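Local coordinates for protein succinylglutamate desuccinylase/aspartoacylase (PDB 3NA6) that probably hydrolyses an amide bond of an N-acylated amino acid, as a zinc-carboxypeptidase-like member of the succinylglutamate desuccinylase/aspartoacylase family, at residues A[151-163]-A[175-188]. Sequence-based numbering, arbitrary orientation.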
loop_
_atom_site.group_PDB
_atom_site.type_symbol
_atom_site.label_atom_id
_atom_site.label_comp_id
_atom_site.label_asym_id
_atom_site.label_seq_id
_atom_site.Cartn_x
_atom_site.Cartn_y
_atom_site.Cartn_z
ATOM N N LEU A 151 0.179 -11.165 -21.836
ATOM C CA LEU A 151 -0.149 -11.896 -23.071
ATOM C C LEU A 151 0.872 -11.616 -24.172
ATOM O O LEU A 151 1.480 -10.534 -24.238
ATOM C CB LEU A 151 -1.527 -11.478 -23.601
ATOM C CG LEU A 151 -2.827 -11.984 -23.000
ATOM C CD1 LEU A 151 -3.963 -11.346 -23.795
ATOM C CD2 LEU A 151 -2.949 -13.538 -23.005
ATOM N N ASP A 152 1.016 -12.577 -25.073
ATOM C CA ASP A 152 1.879 -12.392 -26.261
ATOM C C ASP A 152 1.162 -12.977 -27.449
ATOM O O ASP A 152 0.479 -13.967 -27.316
ATOM C CB ASP A 152 3.220 -13.047 -26.014
ATOM C CG ASP A 152 4.330 -12.521 -26.917
ATOM O OD1 ASP A 152 4.079 -11.658 -27.782
ATOM O OD2 ASP A 152 5.460 -13.040 -26.774
ATOM N N PHE A 153 1.267 -12.306 -28.589
ATOM C CA PHE A 153 0.579 -12.670 -29.811
ATOM C C PHE A 153 1.566 -12.730 -30.962
ATOM O O PHE A 153 2.545 -11.986 -30.975
ATOM C CB PHE A 153 -0.433 -11.585 -30.196
ATOM C CG PHE A 153 -1.639 -11.523 -29.341
ATOM C CD1 PHE A 153 -1.679 -10.700 -28.245
ATOM C CD2 PHE A 153 -2.784 -12.231 -29.677
ATOM C CE1 PHE A 153 -2.814 -10.605 -27.476
ATOM C CE2 PHE A 153 -3.936 -12.126 -28.893
ATOM C CZ PHE A 153 -3.929 -11.302 -27.788
ATOM N N VAL A 154 1.291 -13.571 -31.963
ATOM C CA VAL A 154 1.967 -13.411 -33.241
ATOM C C VAL A 154 1.603 -12.010 -33.751
ATOM O O VAL A 154 0.499 -11.533 -33.482
ATOM C CB VAL A 154 1.584 -14.498 -34.285
ATOM C CG1 VAL A 154 2.096 -15.864 -33.824
ATOM C CG2 VAL A 154 0.086 -14.536 -34.536
ATOM N N PRO A 155 2.524 -11.340 -34.492
ATOM C CA PRO A 155 2.237 -9.940 -34.834
ATOM C C PRO A 155 1.274 -9.809 -35.987
ATOM O O PRO A 155 1.645 -10.127 -37.121
ATOM C CB PRO A 155 3.602 -9.372 -35.167
ATOM C CG PRO A 155 4.418 -10.606 -35.670
ATOM C CD PRO A 155 3.898 -11.749 -34.848
ATOM N N PHE A 156 0.027 -9.398 -35.700
ATOM C CA PHE A 156 -0.974 -9.234 -36.772
ATOM C C PHE A 156 -1.574 -7.832 -36.892
ATOM O O PHE A 156 -1.614 -7.052 -35.934
ATOM C CB PHE A 156 -2.073 -10.329 -36.744
ATOM C CG PHE A 156 -2.948 -10.306 -35.540
ATOM C CD1 PHE A 156 -4.025 -9.442 -35.463
ATOM C CD2 PHE A 156 -2.722 -11.165 -34.483
ATOM C CE1 PHE A 156 -4.863 -9.442 -34.331
ATOM C CE2 PHE A 156 -3.550 -11.161 -33.368
ATOM C CZ PHE A 156 -4.615 -10.297 -33.298
ATOM N N ALA A 157 -2.011 -7.510 -38.100
ATOM C CA ALA A 157 -2.948 -6.395 -38.310
ATOM C C ALA A 157 -4.337 -7.024 -38.470
ATOM O O ALA A 157 -4.460 -8.111 -39.080
ATOM C CB ALA A 157 -2.564 -5.632 -39.546
ATOM N N ALA A 158 -5.366 -6.346 -37.948
ATOM C CA ALA A 158 -6.731 -6.860 -37.938
ATOM C C ALA A 158 -7.716 -5.875 -38.556
ATOM O O ALA A 158 -7.604 -4.668 -38.347
ATOM C CB ALA A 158 -7.176 -7.208 -36.531
ATOM N N ALA A 159 -8.660 -6.428 -39.313
ATOM C CA ALA A 159 -9.813 -5.719 -39.886
ATOM C C ALA A 159 -11.086 -6.432 -39.412
ATOM O O ALA A 159 -11.085 -7.680 -39.244
ATOM C CB ALA A 159 -9.751 -5.798 -41.437
ATOM N N HIS A 160 -12.177 -5.680 -39.266
ATOM C CA HIS A 160 -13.384 -6.222 -38.682
ATOM C C HIS A 160 -14.460 -6.565 -39.699
ATOM O O HIS A 160 -14.564 -5.954 -40.758
ATOM C CB HIS A 160 -13.927 -5.284 -37.613
ATOM C CG HIS A 160 -13.031 -5.164 -36.423
ATOM N ND1 HIS A 160 -12.585 -3.950 -35.936
ATOM C CD2 HIS A 160 -12.446 -6.116 -35.652
ATOM C CE1 HIS A 160 -11.777 -4.158 -34.911
ATOM N NE2 HIS A 160 -11.684 -5.463 -34.711
ATOM N N ILE A 161 -15.234 -7.589 -39.352
ATOM C CA ILE A 161 -16.445 -7.931 -40.040
ATOM C C ILE A 161 -17.479 -6.961 -39.514
ATOM O O ILE A 161 -17.715 -6.879 -38.288
ATOM C CB ILE A 161 -16.875 -9.365 -39.735
ATOM C CG1 ILE A 161 -15.843 -10.366 -40.288
ATOM C CG2 ILE A 161 -18.285 -9.636 -40.318
ATOM C CD1 ILE A 161 -15.677 -10.325 -41.853
ATOM N N LEU A 162 -18.065 -6.204 -40.443
ATOM C CA LEU A 162 -19.014 -5.148 -40.132
ATOM C C LEU A 162 -20.286 -5.364 -40.946
ATOM O O LEU A 162 -20.275 -5.969 -42.044
ATOM C CB LEU A 162 -18.396 -3.786 -40.506
ATOM C CG LEU A 162 -17.068 -3.411 -39.839
ATOM C CD1 LEU A 162 -16.438 -2.237 -40.545
ATOM C CD2 LEU A 162 -17.262 -3.091 -38.334
ATOM N N GLU A 163 -21.374 -4.814 -40.428
ATOM C CA GLU A 163 -22.630 -4.751 -41.179
ATOM C C GLU A 163 -22.511 -3.942 -42.462
ATOM O O GLU A 163 -23.118 -4.303 -43.461
ATOM C CB GLU A 163 -23.751 -4.124 -40.341
ATOM C CG GLU A 163 -24.159 -4.911 -39.087
ATOM C CD GLU A 163 -24.785 -6.265 -39.389
ATOM O OE1 GLU A 163 -25.244 -6.490 -40.535
ATOM O OE2 GLU A 163 -24.827 -7.108 -38.466
HETATM N N MSE A 175 -5.873 -2.920 -43.893
HETATM C CA MSE A 175 -5.190 -3.936 -43.092
HETATM C C MSE A 175 -4.174 -4.652 -43.953
HETATM O O MSE A 175 -3.049 -4.874 -43.504
HETATM C CB MSE A 175 -6.217 -4.913 -42.478
HETATM C CG MSE A 175 -5.613 -6.062 -41.637
HETATM SE SE MSE A 175 -5.058 -7.551 -42.753
HETATM C CE MSE A 175 -6.882 -8.238 -43.026
ATOM N N GLN A 176 -4.557 -5.028 -45.184
ATOM C CA GLN A 176 -3.593 -5.571 -46.127
ATOM C C GLN A 176 -2.415 -4.634 -46.386
ATOM O O GLN A 176 -1.280 -5.117 -46.479
ATOM C CB GLN A 176 -4.218 -5.914 -47.476
ATOM C CG GLN A 176 -5.225 -7.026 -47.417
ATOM C CD GLN A 176 -5.594 -7.515 -48.799
ATOM O OE1 GLN A 176 -5.836 -6.727 -49.728
ATOM N NE2 GLN A 176 -5.634 -8.818 -48.948
ATOM N N ALA A 177 -2.675 -3.329 -46.554
ATOM C CA ALA A 177 -1.584 -2.373 -46.776
ATOM C C ALA A 177 -0.604 -2.385 -45.597
ATOM O O ALA A 177 0.593 -2.268 -45.804
ATOM C CB ALA A 177 -2.108 -0.951 -46.976
ATOM N N PHE A 178 -1.129 -2.475 -44.371
ATOM C CA PHE A 178 -0.274 -2.510 -43.160
ATOM C C PHE A 178 0.769 -3.603 -43.308
ATOM O O PHE A 178 1.946 -3.400 -43.005
ATOM C CB PHE A 178 -1.110 -2.757 -41.889
ATOM C CG PHE A 178 -0.360 -2.484 -40.593
ATOM C CD1 PHE A 178 0.464 -3.447 -40.038
ATOM C CD2 PHE A 178 -0.513 -1.272 -39.918
ATOM C CE1 PHE A 178 1.147 -3.202 -38.834
ATOM C CE2 PHE A 178 0.153 -1.011 -38.736
ATOM C CZ PHE A 178 0.991 -1.991 -38.178
ATOM N N ASN A 179 0.320 -4.755 -43.804
ATOM C CA ASN A 179 1.196 -5.848 -44.220
ATOM C C ASN A 179 2.059 -6.397 -43.077
ATOM O O ASN A 179 3.295 -6.568 -43.190
ATOM C CB ASN A 179 2.028 -5.414 -45.430
ATOM C CG ASN A 179 2.886 -6.540 -46.013
ATOM O OD1 ASN A 179 4.100 -6.386 -46.119
ATOM N ND2 ASN A 179 2.263 -7.663 -46.379
ATOM N N ALA A 180 1.394 -6.687 -41.966
ATOM C CA ALA A 180 2.070 -7.310 -40.821
ATOM C C ALA A 180 2.389 -8.749 -41.219
ATOM O O ALA A 180 1.884 -9.250 -42.240
ATOM C CB ALA A 180 1.192 -7.258 -39.553
ATOM N N PRO A 181 3.249 -9.414 -40.457
ATOM C CA PRO A 181 3.582 -10.789 -40.854
ATOM C C PRO A 181 2.380 -11.725 -40.773
ATOM O O PRO A 181 2.371 -12.751 -41.434
ATOM C CB PRO A 181 4.672 -11.197 -39.846
ATOM C CG PRO A 181 5.293 -9.894 -39.440
ATOM C CD PRO A 181 4.133 -8.921 -39.390
ATOM N N TYR A 182 1.378 -11.380 -39.968
ATOM C CA TYR A 182 0.095 -12.092 -39.985
ATOM C C TYR A 182 -1.038 -11.099 -40.253
ATOM O O TYR A 182 -0.945 -9.922 -39.905
ATOM C CB TYR A 182 -0.186 -12.857 -38.682
ATOM C CG TYR A 182 0.729 -14.009 -38.432
ATOM C CD1 TYR A 182 2.005 -13.795 -37.939
ATOM C CD2 TYR A 182 0.325 -15.314 -38.685
ATOM C CE1 TYR A 182 2.853 -14.829 -37.700
ATOM C CE2 TYR A 182 1.173 -16.363 -38.442
ATOM C CZ TYR A 182 2.441 -16.111 -37.960
ATOM O OH TYR A 182 3.303 -17.142 -37.709
ATOM N N SER A 183 -2.076 -11.602 -40.903
ATOM C CA SER A 183 -3.253 -10.829 -41.300
ATOM C C SER A 183 -4.492 -11.551 -40.816
ATOM O O SER A 183 -4.576 -12.778 -40.938
ATOM C CB SER A 183 -3.309 -10.713 -42.823
ATOM O OG SER A 183 -2.317 -9.837 -43.299
ATOM N N VAL A 184 -5.429 -10.782 -40.266
ATOM C CA VAL A 184 -6.699 -11.297 -39.754
ATOM C C VAL A 184 -7.873 -10.409 -40.150
ATOM O O VAL A 184 -7.744 -9.188 -40.189
ATOM C CB VAL A 184 -6.752 -11.304 -38.217
ATOM C CG1 VAL A 184 -7.776 -12.335 -37.769
ATOM C CG2 VAL A 184 -5.385 -11.548 -37.602
ATOM N N GLN A 185 -9.013 -11.029 -40.431
ATOM C CA GLN A 185 -10.292 -10.334 -40.486
ATOM C C GLN A 185 -11.242 -11.134 -39.593
ATOM O O GLN A 185 -11.452 -12.333 -39.834
ATOM C CB GLN A 185 -10.843 -10.325 -41.899
ATOM C CG GLN A 185 -12.092 -9.481 -42.054
ATOM C CD GLN A 185 -12.610 -9.473 -43.469
ATOM O OE1 GLN A 185 -12.692 -10.514 -44.101
ATOM N NE2 GLN A 185 -12.985 -8.293 -43.967
ATOM N N LEU A 186 -11.841 -10.466 -38.607
ATOM C CA LEU A 186 -12.638 -11.135 -37.581
ATOM C C LEU A 186 -13.842 -10.297 -37.133
ATOM O O LEU A 186 -13.790 -9.070 -37.121
ATOM C CB LEU A 186 -11.750 -11.377 -36.366
ATOM C CG LEU A 186 -11.234 -10.082 -35.708
ATOM C CD1 LEU A 186 -12.058 -9.813 -34.490
ATOM C CD2 LEU A 186 -9.784 -10.155 -35.299
ATOM N N LEU A 187 -14.901 -10.982 -36.722
ATOM C CA LEU A 187 -16.032 -10.357 -36.074
ATOM C C LEU A 187 -15.662 -10.120 -34.631
ATOM O O LEU A 187 -15.222 -11.023 -33.972
ATOM C CB LEU A 187 -17.239 -11.296 -36.154
ATOM C CG LEU A 187 -18.554 -10.807 -35.550
ATOM C CD1 LEU A 187 -19.087 -9.501 -36.221
ATOM C CD2 LEU A 187 -19.548 -11.949 -35.689
ATOM N N GLU A 188 -15.821 -8.896 -34.149
ATOM C CA GLU A 188 -15.559 -8.562 -32.760
ATOM C C GLU A 188 -16.773 -8.959 -31.928
ATOM O O GLU A 188 -17.849 -8.410 -32.115
ATOM C CB GLU A 188 -15.306 -7.064 -32.640
ATOM C CG GLU A 188 -15.072 -6.547 -31.250
ATOM C CD GLU A 188 -13.966 -7.297 -30.513
ATOM O OE1 GLU A 188 -12.834 -7.349 -31.048
ATOM O OE2 GLU A 188 -14.248 -7.835 -29.406
HETATM O O HOH W 1 -12.720 -5.834 -42.732
HETATM O O HOH W 2 -16.503 -6.790 -35.962
#
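A157 and A159 present their small methyl groups to the end of helix 165-178, which crosses over strands 156-160 and 182-186 to complete a beta-alpha-beta unit of the catalytic domain. The strands run parallel, their axes 4.7 Å apart at closest approach. The A157 methyl fills a hollow formed by M175, F178 and A180, its CB lying 3.7 Å from M175 CG. M175 CG stands anti to the backbone N (chi1 178°); M175 CB lies 3.8 Å from A159 CB, and the selenomethionine chain then bends so that CE also comes near that methyl. On the face carrying F156, A158 and H160, L186 CD2 rests against the small A158 CB. Just before strand 156-160, V154 CB sits over one face of the Y182 ring, displaced toward its rim, while P155 CG meets P181 CG at 3.9 Å; both prolines also pack on R220 and I224 of helix 219-235. Alternating backbone bonds join the strands from P155 O to I161 N. H160 lies alongside L186, and H160 ND1 is hydrogen-bonded to E200 OE2. At the far end I161 CD1 packs across the Q185 amide, and a water bridges the strands there, donating to H160 O at 2.7 Å and accepting from Q185 NE2.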